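Local coordinates for SusD family protein (Bacteroides uniformis, PDB 7KV1), which probably binds beta-glucans at the cell surface, as a SusD-family glycan-binding protein of a human gut bacterium, at residues 149-154 / 226-231; 233-238 / 258-263; 270-275 / 355-360. One frame throughout, in Å; residues are numbered along the deposited sequence.

Contact 1: 149-154 / 226-231; sequences RLLRVF and GRVTQA
Leu150, on helix 138-162, and Val228, in the extended lead-in to helix 230-244, lie side by side, pointing opposite ways, so that each runs along the flank of the other. The contact joins two helices of the mainly helical SusD-family fold, probably in its tetratricopeptide-like part. CD2 of Leu150 makes the closest approach to the valine, 3.6 Å from Val228 CG2, with CB and CG behind it, Leu150 CB at 3.9 Å from the same methyl. Leu150 has CG anti to its backbone N (chi1 -178°), which lays the side chain along the gap toward Thr229, and there CD2 rests 3.5 Å from the carbonyl O of Thr229. The second methyl of Val228, CG1, serves Leu151 instead: Leu151 comes in at a slant and brings its CD2 to 4.1 Å from Val228 CG1. Val228 thus spreads its two methyls over two successive residues of the helix, one to each leucine. Its backbone is held from elsewhere, N by the hydroxyl of Tyr55 and O by that of Tyr210. Next in the chain, Thr229 is the N-cap of helix 230-244, its OG1 accepting from Met232 N. Leu196 of helix 185-201 and Leu205 also pack on Leu150. No hydrogen bond crosses between 149-154 and 226-231; the lead-in to helix 230-244 is seated on helix 138-162 by buried aliphatic contact.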
loop_
_atom_site.group_PDB
_atom_site.type_symbol
_atom_site.label_atom_id
_atom_site.label_comp_id
_atom_site.label_asym_id
_atom_site.label_seq_id
_atom_site.Cartn_x
_atom_site.Cartn_y
_atom_site.Cartn_z
ATOM N N ARG A 149 4.579 18.693 0.060
ATOM C CA ARG A 149 3.892 18.480 1.359
ATOM C C ARG A 149 3.097 17.158 1.332
ATOM O O ARG A 149 3.057 16.449 2.354
ATOM C CB ARG A 149 3.065 19.703 1.735
ATOM C CG ARG A 149 3.947 20.888 2.126
ATOM C CD ARG A 149 3.181 22.183 2.270
ATOM N NE ARG A 149 2.358 22.153 3.463
ATOM C CZ ARG A 149 1.427 23.049 3.751
ATOM N NH1 ARG A 149 1.234 24.100 2.953
ATOM N NH2 ARG A 149 0.728 22.937 4.864
ATOM N N LEU A 150 2.487 16.840 0.204
ATOM C CA LEU A 150 1.691 15.599 0.058
ATOM C C LEU A 150 2.619 14.379 0.097
ATOM O O LEU A 150 2.250 13.378 0.752
ATOM C CB LEU A 150 0.888 15.689 -1.242
ATOM C CG LEU A 150 -0.034 14.496 -1.522
ATOM C CD1 LEU A 150 -0.838 14.102 -0.293
ATOM C CD2 LEU A 150 -0.957 14.834 -2.682
ATOM N N LEU A 151 3.788 14.447 -0.536
ATOM C CA LEU A 151 4.805 13.372 -0.468
ATOM C C LEU A 151 5.229 13.214 0.984
ATOM O O LEU A 151 5.344 12.089 1.467
ATOM C CB LEU A 151 6.006 13.705 -1.349
ATOM C CG LEU A 151 5.833 13.407 -2.824
ATOM C CD1 LEU A 151 6.934 14.086 -3.618
ATOM C CD2 LEU A 151 5.857 11.907 -3.092
ATOM N N ARG A 152 5.459 14.330 1.658
ATOM C CA ARG A 152 5.875 14.317 3.072
ATOM C C ARG A 152 4.796 13.613 3.918
ATOM O O ARG A 152 5.172 12.748 4.740
ATOM C CB ARG A 152 6.210 15.731 3.538
ATOM C CG ARG A 152 6.783 15.753 4.932
ATOM C CD ARG A 152 7.303 17.150 5.284
ATOM N NE ARG A 152 6.274 18.196 5.328
ATOM C CZ ARG A 152 6.515 19.487 5.576
ATOM N NH1 ARG A 152 7.756 19.899 5.799
ATOM N NH2 ARG A 152 5.513 20.356 5.629
ATOM N N VAL A 153 3.515 13.933 3.716
ATOM C CA VAL A 153 2.398 13.201 4.392
ATOM C C VAL A 153 2.478 11.707 4.050
ATOM O O VAL A 153 2.306 10.869 4.958
ATOM C CB VAL A 153 1.015 13.760 4.029
ATOM C CG1 VAL A 153 -0.098 12.805 4.506
ATOM C CG2 VAL A 153 0.835 15.131 4.643
ATOM N N PHE A 154 2.709 11.392 2.780
ATOM C CA PHE A 154 2.802 10.004 2.288
ATOM C C PHE A 154 3.887 9.237 3.051
ATOM O O PHE A 154 3.631 8.126 3.554
ATOM C CB PHE A 154 3.082 9.970 0.793
ATOM C CG PHE A 154 3.174 8.557 0.302
ATOM C CD1 PHE A 154 2.027 7.840 0.047
ATOM C CD2 PHE A 154 4.388 7.941 0.159
ATOM C CE1 PHE A 154 2.104 6.530 -0.391
ATOM C CE2 PHE A 154 4.468 6.634 -0.275
ATOM C CZ PHE A 154 3.320 5.927 -0.533
ATOM N N GLY A 226 2.136 9.967 -12.391
ATOM C CA GLY A 226 3.044 9.585 -11.286
ATOM C C GLY A 226 3.179 10.718 -10.285
ATOM O O GLY A 226 3.428 10.450 -9.098
ATOM N N ARG A 227 3.009 11.967 -10.719
ATOM C CA ARG A 227 2.938 13.095 -9.759
ATOM C C ARG A 227 1.783 12.821 -8.804
ATOM O O ARG A 227 0.830 12.144 -9.171
ATOM C CB ARG A 227 2.789 14.467 -10.408
ATOM C CG ARG A 227 4.057 14.937 -11.114
ATOM C CD ARG A 227 4.038 16.395 -11.586
ATOM N NE ARG A 227 5.259 16.629 -12.356
ATOM C CZ ARG A 227 6.457 16.942 -11.847
ATOM N NH1 ARG A 227 6.637 17.137 -10.553
ATOM N NH2 ARG A 227 7.495 17.073 -12.651
ATOM N N VAL A 228 1.864 13.378 -7.613
ATOM C CA VAL A 228 0.726 13.313 -6.667
ATOM C C VAL A 228 -0.299 14.335 -7.112
ATOM O O VAL A 228 0.097 15.351 -7.753
ATOM C CB VAL A 228 1.214 13.489 -5.231
ATOM C CG1 VAL A 228 2.200 12.378 -4.934
ATOM C CG2 VAL A 228 1.840 14.864 -4.957
ATOM N N THR A 229 -1.552 14.041 -6.803
ATOM C CA THR A 229 -2.749 14.750 -7.297
ATOM C C THR A 229 -3.712 14.973 -6.135
ATOM O O THR A 229 -3.540 14.375 -5.049
ATOM C CB THR A 229 -3.429 13.982 -8.432
ATOM O OG1 THR A 229 -3.811 12.730 -7.877
ATOM C CG2 THR A 229 -2.540 13.766 -9.644
ATOM N N GLN A 230 -4.713 15.804 -6.360
ATOM C CA GLN A 230 -5.751 16.047 -5.354
ATOM C C GLN A 230 -6.497 14.720 -5.134
ATOM O O GLN A 230 -6.894 14.453 -3.997
ATOM C CB GLN A 230 -6.617 17.202 -5.825
ATOM C CG GLN A 230 -7.619 17.640 -4.788
ATOM C CD GLN A 230 -7.034 18.591 -3.792
ATOM O OE1 GLN A 230 -5.816 18.641 -3.597
ATOM N NE2 GLN A 230 -7.922 19.334 -3.143
ATOM N N ALA A 231 -6.744 13.943 -6.186
ATOM C CA ALA A 231 -7.442 12.638 -6.054
ATOM C C ALA A 231 -6.590 11.731 -5.157
ATOM O O ALA A 231 -7.125 11.039 -4.299
ATOM C CB ALA A 231 -7.683 12.002 -7.399
#

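Contact 2: 233-238 / 258-263; sequences AYMVYA and KELIDS. With NCO (cobalt hexammine(III)), chain C.
Tyr234 and Leu260 meet between two successive helices, 230-244 and 250-262, which form a helical hairpin, consistent with the tetratricopeptide-like architecture of SusD proteins. The short segments run roughly antiparallel, at 141°, with axes 11.3 Å apart, a distance bridged by long side chains. Leu260 approaches the Tyr234 ring at its edge, near the ring plane, its CD2 lying 4.0 Å from Tyr234 CD2. The other branch of Leu260 reaches Met235, with CD1 4.2 Å from Met235 SD, so the leucine fork is shared by two neighbours of helix 230-244. At the far end of the ring, Tyr234 OH donates to Glu259 OE1 over 2.8 Å, meeting the oxygen on its syn side but 35° out of the carboxylate plane. Glu259 runs straight out (chi2 -176°) and meets the tyrosine nearly crosswise. A phenylalanine in place of Tyr234 could keep the ring against Leu260 but would probably leave Glu259 OE1 without this donor and its carboxylate freer to swing. Further out, Tyr256 stacks on the Tyr234 ring, and Leu207 and Phe266 pack on Leu260. The end of helix 250-262 also carries a cobalt hexammine: three of its ammines, N2, N4 and N5, share the carbonyl O of Ile261, the shortest bond being N5 to Ile261 O at 2.9 Å. Its ammines also hydrogen-bond to Phe266 O and Tyr408 OH, and N5 donates in addition to Ser263 O at 3.0 Å.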
loop_
_atom_site.group_PDB
_atom_site.type_symbol
_atom_site.label_atom_id
_atom_site.label_comp_id
_atom_site.label_asym_id
_atom_site.label_seq_id
_atom_site.Cartn_x
_atom_site.Cartn_y
_atom_site.Cartn_z
ATOM N N ALA A 233 -4.553 12.656 -2.855
ATOM C CA ALA A 233 -4.674 13.306 -1.533
ATOM C C ALA A 233 -5.956 12.840 -0.835
ATOM O O ALA A 233 -5.923 12.520 0.389
ATOM C CB ALA A 233 -4.649 14.819 -1.682
ATOM N N TYR A 234 -7.071 12.862 -1.559
ATOM C CA TYR A 234 -8.374 12.350 -1.055
ATOM C C TYR A 234 -8.243 10.890 -0.563
ATOM O O TYR A 234 -8.819 10.533 0.455
ATOM C CB TYR A 234 -9.451 12.452 -2.144
ATOM C CG TYR A 234 -9.867 13.846 -2.537
ATOM C CD1 TYR A 234 -9.500 14.967 -1.808
ATOM C CD2 TYR A 234 -10.728 14.034 -3.602
ATOM C CE1 TYR A 234 -9.894 16.241 -2.192
ATOM C CE2 TYR A 234 -11.158 15.298 -3.977
ATOM C CZ TYR A 234 -10.743 16.409 -3.265
ATOM O OH TYR A 234 -11.188 17.649 -3.639
ATOM N N MET A 235 -7.524 10.048 -1.296
ATOM C CA MET A 235 -7.365 8.609 -0.972
ATOM C C MET A 235 -6.478 8.469 0.271
ATOM O O MET A 235 -6.764 7.633 1.118
ATOM C CB MET A 235 -6.812 7.852 -2.185
ATOM C CG MET A 235 -7.819 7.836 -3.354
ATOM S SD MET A 235 -9.414 7.025 -2.934
ATOM C CE MET A 235 -8.947 5.302 -2.804
ATOM N N VAL A 236 -5.445 9.281 0.401
ATOM C CA VAL A 236 -4.595 9.254 1.628
ATOM C C VAL A 236 -5.464 9.699 2.810
ATOM O O VAL A 236 -5.420 9.074 3.905
ATOM C CB VAL A 236 -3.344 10.135 1.478
ATOM C CG1 VAL A 236 -2.592 10.188 2.803
ATOM C CG2 VAL A 236 -2.430 9.630 0.371
ATOM N N TYR A 237 -6.260 10.744 2.595
ATOM C CA TYR A 237 -7.124 11.323 3.653
ATOM C C TYR A 237 -8.048 10.206 4.166
ATOM O O TYR A 237 -8.087 9.983 5.366
ATOM C CB TYR A 237 -7.890 12.543 3.141
ATOM C CG TYR A 237 -8.693 13.249 4.201
ATOM C CD1 TYR A 237 -8.095 14.204 5.003
ATOM C CD2 TYR A 237 -10.015 12.939 4.445
ATOM C CE1 TYR A 237 -8.793 14.869 5.983
ATOM C CE2 TYR A 237 -10.731 13.596 5.420
ATOM C CZ TYR A 237 -10.134 14.599 6.159
ATOM O OH TYR A 237 -10.816 15.253 7.135
ATOM N N ALA A 238 -8.764 9.538 3.257
ATOM C CA ALA A 238 -9.712 8.460 3.579
ATOM C C ALA A 238 -8.946 7.358 4.304
ATOM O O ALA A 238 -9.405 6.908 5.337
ATOM C CB ALA A 238 -10.382 7.947 2.337
ATOM N N LYS A 258 -17.033 10.889 -2.681
ATOM C CA LYS A 258 -18.172 11.247 -3.579
ATOM C C LYS A 258 -17.757 12.256 -4.649
ATOM O O LYS A 258 -18.318 12.168 -5.742
ATOM C CB LYS A 258 -19.361 11.759 -2.770
ATOM C CG LYS A 258 -20.093 10.622 -2.082
ATOM C CD LYS A 258 -21.035 11.055 -0.998
ATOM C CE LYS A 258 -22.331 11.642 -1.502
ATOM N NZ LYS A 258 -23.192 11.870 -0.320
ATOM N N GLU A 259 -16.800 13.152 -4.390
ATOM C CA GLU A 259 -16.273 14.017 -5.477
ATOM C C GLU A 259 -15.654 13.130 -6.563
ATOM O O GLU A 259 -15.778 13.482 -7.717
ATOM C CB GLU A 259 -15.169 14.977 -5.034
ATOM C CG GLU A 259 -15.606 15.978 -3.999
ATOM C CD GLU A 259 -14.500 16.974 -3.660
ATOM O OE1 GLU A 259 -13.802 17.441 -4.589
ATOM O OE2 GLU A 259 -14.335 17.256 -2.454
ATOM N N LEU A 260 -14.915 12.074 -6.210
ATOM C CA LEU A 260 -14.265 11.229 -7.242
ATOM C C LEU A 260 -15.349 10.415 -7.957
ATOM O O LEU A 260 -15.250 10.258 -9.172
ATOM C CB LEU A 260 -13.221 10.316 -6.584
ATOM C CG LEU A 260 -12.042 11.046 -5.951
ATOM C CD1 LEU A 260 -11.056 10.053 -5.380
ATOM C CD2 LEU A 260 -11.393 12.005 -6.939
ATOM N N ILE A 261 -16.323 9.889 -7.210
ATOM C CA ILE A 261 -17.480 9.131 -7.778
ATOM C C ILE A 261 -18.313 10.070 -8.682
ATOM O O ILE A 261 -18.852 9.587 -9.675
ATOM C CB ILE A 261 -18.274 8.479 -6.630
ATOM C CG1 ILE A 261 -17.417 7.441 -5.902
ATOM C CG2 ILE A 261 -19.564 7.855 -7.111
ATOM C CD1 ILE A 261 -17.981 7.000 -4.588
ATOM N N ASP A 262 -18.424 11.358 -8.363
ATOM C CA ASP A 262 -19.219 12.337 -9.158
ATOM C C ASP A 262 -18.412 12.848 -10.349
ATOM O O ASP A 262 -18.997 13.492 -11.216
ATOM C CB ASP A 262 -19.691 13.507 -8.300
ATOM C CG ASP A 262 -20.762 13.106 -7.303
ATOM O OD1 ASP A 262 -21.329 12.007 -7.461
ATOM O OD2 ASP A 262 -20.988 13.867 -6.360
ATOM N N SER A 263 -17.125 12.568 -10.409
ATOM C CA SER A 263 -16.218 13.070 -11.459
ATOM C C SER A 263 -16.389 12.298 -12.772
ATOM O O SER A 263 -16.530 11.088 -12.777
ATOM C CB SER A 263 -14.793 12.998 -11.020
ATOM O OG SER A 263 -13.940 13.155 -12.142
HETATM CO CO NCO C . -18.549 7.926 -12.985
HETATM N N1 NCO C . -17.441 8.759 -14.437
HETATM N N2 NCO C . -19.665 7.277 -11.463
HETATM N N3 NCO C . -20.070 7.433 -14.292
HETATM N N4 NCO C . -19.377 9.685 -12.661
HETATM N N5 NCO C . -17.077 8.379 -11.647
HETATM N N6 NCO C . -17.754 6.145 -13.310
#

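Contact 3: 270-275 / 355-360; sequences PSFANI and DATCWV
A short, weakly bonded helical turn at 272-275 meets the last turn of helix 353-357, just where the chain passes into strand 358-360 of a two-stranded antiparallel sheet with strand 376-378. The contact thereby joins the chain that follows helix 250-262 to the SusD-family region of the protein. The approach is close, with Ala273 CA and Ala356 CA 5.1 Å apart. Ala356 points its methyl at the turn and lodges it at the edge of the Phe272 ring, in the ring plane, with CB 3.5 Å from Phe272 CD2 and 3.7 Å from Phe272 CE2. With chi1 at -177° the Phe272 ring swings away from the backbone N, which carries the CD2-CE2 edge across to helix 353-357. The same methyl also lies 3.9 Å from Ala273 CA, and so fits between the ring edge and the backbone of the following residue. Thr357 comes to the phenylalanine at a slant, bringing OG1 to 3.9 Å from Phe272 CE2. Within the turn itself, Ser271 is the N-cap: its OG accepts from Asn274 N at 3.0 Å, with an N-H...O angle of 146°. Around the Phe272 ring, Trp276 makes an edge-to-face contact, and the side chains of Arg407 from strand 403-407 and Arg440 from helix 429-440 touch it. No hydrogen bond joins 270-275 to 355-360: the contact is mainly apolar, a methyl against a ring edge and the Ala273 backbone, while Ser271 OG caps its own turn and Thr357 OG1 bonds to Arg353 O.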
loop_
_atom_site.group_PDB
_atom_site.type_symbol
_atom_site.label_atom_id
_atom_site.label_comp_id
_atom_site.label_asym_id
_atom_site.label_seq_id
_atom_site.Cartn_x
_atom_site.Cartn_y
_atom_site.Cartn_z
ATOM N N PRO A 270 -13.313 -2.041 -17.276
ATOM C CA PRO A 270 -14.300 -3.073 -17.579
ATOM C C PRO A 270 -13.755 -4.482 -17.343
ATOM O O PRO A 270 -14.539 -5.330 -17.021
ATOM C CB PRO A 270 -14.655 -2.862 -19.066
ATOM C CG PRO A 270 -14.262 -1.424 -19.348
ATOM C CD PRO A 270 -13.184 -1.043 -18.352
ATOM N N SER A 271 -12.441 -4.691 -17.548
ATOM C CA SER A 271 -11.737 -5.977 -17.303
ATOM C C SER A 271 -10.815 -5.813 -16.086
ATOM O O SER A 271 -9.869 -5.020 -16.175
ATOM C CB SER A 271 -10.929 -6.410 -18.518
ATOM O OG SER A 271 -9.951 -7.371 -18.145
ATOM N N PHE A 272 -11.076 -6.519 -14.990
ATOM C CA PHE A 272 -10.163 -6.538 -13.819
ATOM C C PHE A 272 -8.780 -7.035 -14.260
ATOM O O PHE A 272 -7.738 -6.525 -13.785
ATOM C CB PHE A 272 -10.727 -7.469 -12.764
ATOM C CG PHE A 272 -9.940 -7.519 -11.491
ATOM C CD1 PHE A 272 -10.194 -6.614 -10.458
ATOM C CD2 PHE A 272 -8.991 -8.498 -11.310
ATOM C CE1 PHE A 272 -9.510 -6.716 -9.265
ATOM C CE2 PHE A 272 -8.333 -8.620 -10.101
ATOM C CZ PHE A 272 -8.569 -7.712 -9.089
ATOM N N ALA A 273 -8.765 -8.085 -15.076
ATOM C CA ALA A 273 -7.509 -8.671 -15.611
ATOM C C ALA A 273 -6.663 -7.594 -16.310
ATOM O O ALA A 273 -5.471 -7.576 -16.093
ATOM C CB ALA A 273 -7.819 -9.808 -16.547
ATOM N N ASN A 274 -7.265 -6.705 -17.101
ATOM C CA ASN A 274 -6.574 -5.696 -17.946
ATOM C C ASN A 274 -5.876 -4.644 -17.076
ATOM O O ASN A 274 -4.914 -3.996 -17.555
ATOM C CB ASN A 274 -7.552 -5.000 -18.913
ATOM C CG ASN A 274 -8.000 -5.813 -20.123
ATOM O OD1 ASN A 274 -7.630 -6.979 -20.293
ATOM N ND2 ASN A 274 -8.839 -5.210 -20.965
ATOM N N ILE A 275 -6.340 -4.429 -15.838
ATOM C CA ILE A 275 -5.665 -3.482 -14.907
ATOM C C ILE A 275 -4.163 -3.801 -14.858
ATOM O O ILE A 275 -3.348 -2.845 -14.852
ATOM C CB ILE A 275 -6.271 -3.569 -13.494
ATOM C CG1 ILE A 275 -7.710 -3.063 -13.422
ATOM C CG2 ILE A 275 -5.384 -2.801 -12.514
ATOM C CD1 ILE A 275 -8.433 -3.521 -12.173
ATOM N N ASP A 355 -8.825 -15.718 -11.358
ATOM C CA ASP A 355 -7.737 -16.043 -12.322
ATOM C C ASP A 355 -6.790 -14.835 -12.490
ATOM O O ASP A 355 -5.604 -15.065 -12.715
ATOM C CB ASP A 355 -8.313 -16.602 -13.620
ATOM C CG ASP A 355 -8.955 -17.982 -13.476
ATOM O OD1 ASP A 355 -8.823 -18.656 -12.381
ATOM O OD2 ASP A 355 -9.613 -18.362 -14.439
ATOM N N ALA A 356 -7.228 -13.595 -12.287
ATOM C CA ALA A 356 -6.326 -12.413 -12.378
ATOM C C ALA A 356 -5.477 -12.280 -11.108
ATOM O O ALA A 356 -4.510 -11.484 -11.122
ATOM C CB ALA A 356 -7.096 -11.135 -12.572
ATOM N N THR A 357 -5.837 -12.983 -10.049
ATOM C CA THR A 357 -5.180 -12.831 -8.714
ATOM C C THR A 357 -4.194 -13.981 -8.512
ATOM O O THR A 357 -3.092 -13.757 -7.981
ATOM C CB THR A 357 -6.244 -12.735 -7.611
ATOM O OG1 THR A 357 -6.993 -11.536 -7.819
ATOM C CG2 THR A 357 -5.630 -12.728 -6.235
ATOM N N CYS A 358 -4.609 -15.181 -8.892
ATOM C CA CYS A 358 -3.978 -16.453 -8.503
ATOM C C CYS A 358 -3.333 -17.069 -9.736
ATOM O O CYS A 358 -4.066 -17.461 -10.656
ATOM C CB CYS A 358 -4.998 -17.406 -7.891
ATOM S SG CYS A 358 -5.957 -16.688 -6.533
ATOM N N TRP A 359 -2.008 -17.132 -9.764
ATOM C CA TRP A 359 -1.251 -17.894 -10.789
ATOM C C TRP A 359 -1.064 -19.313 -10.273
ATOM O O TRP A 359 -0.293 -19.492 -9.319
ATOM C CB TRP A 359 0.066 -17.198 -11.079
ATOM C CG TRP A 359 0.984 -17.958 -11.977
ATOM C CD1 TRP A 359 0.665 -18.943 -12.874
ATOM C CD2 TRP A 359 2.399 -17.741 -12.082
ATOM N NE1 TRP A 359 1.790 -19.346 -13.541
ATOM C CE2 TRP A 359 2.867 -18.617 -13.080
ATOM C CE3 TRP A 359 3.299 -16.889 -11.435
ATOM C CZ2 TRP A 359 4.220 -18.698 -13.390
ATOM C CZ3 TRP A 359 4.633 -16.937 -11.775
ATOM C CH2 TRP A 359 5.078 -17.826 -12.753
ATOM N N VAL A 360 -1.839 -20.260 -10.797
ATOM C CA VAL A 360 -1.847 -21.662 -10.310
ATOM C C VAL A 360 -0.921 -22.438 -11.243
ATOM O O VAL A 360 -1.167 -22.430 -12.465
ATOM C CB VAL A 360 -3.251 -22.287 -10.302
ATOM C CG1 VAL A 360 -3.192 -23.763 -9.921
ATOM C CG2 VAL A 360 -4.206 -21.544 -9.379
#

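How the contacts relate
The three contacts follow one another in series along the chain. Contacts 1 and 2 are neighbours, with centres 13 Å apart, and share helix 230-244: its lead-in packs on helix 138-162 in contact 1, and its first turns face helix 250-262 in contact 2. They touch directly, for example Ala231 CB with Leu260 CD2 at 3.7 Å, so helix 230-244 packs against both 138-162 and 250-262. Contact 3 stands apart, its centre 28 Å from that of contact 1 and 25 Å from that of contact 2. After helix 250-262 the chain moves away, and its next short helix, 272-275, packs on the end of helix 353-357, about 13 Å from contact 2 at the nearest atoms.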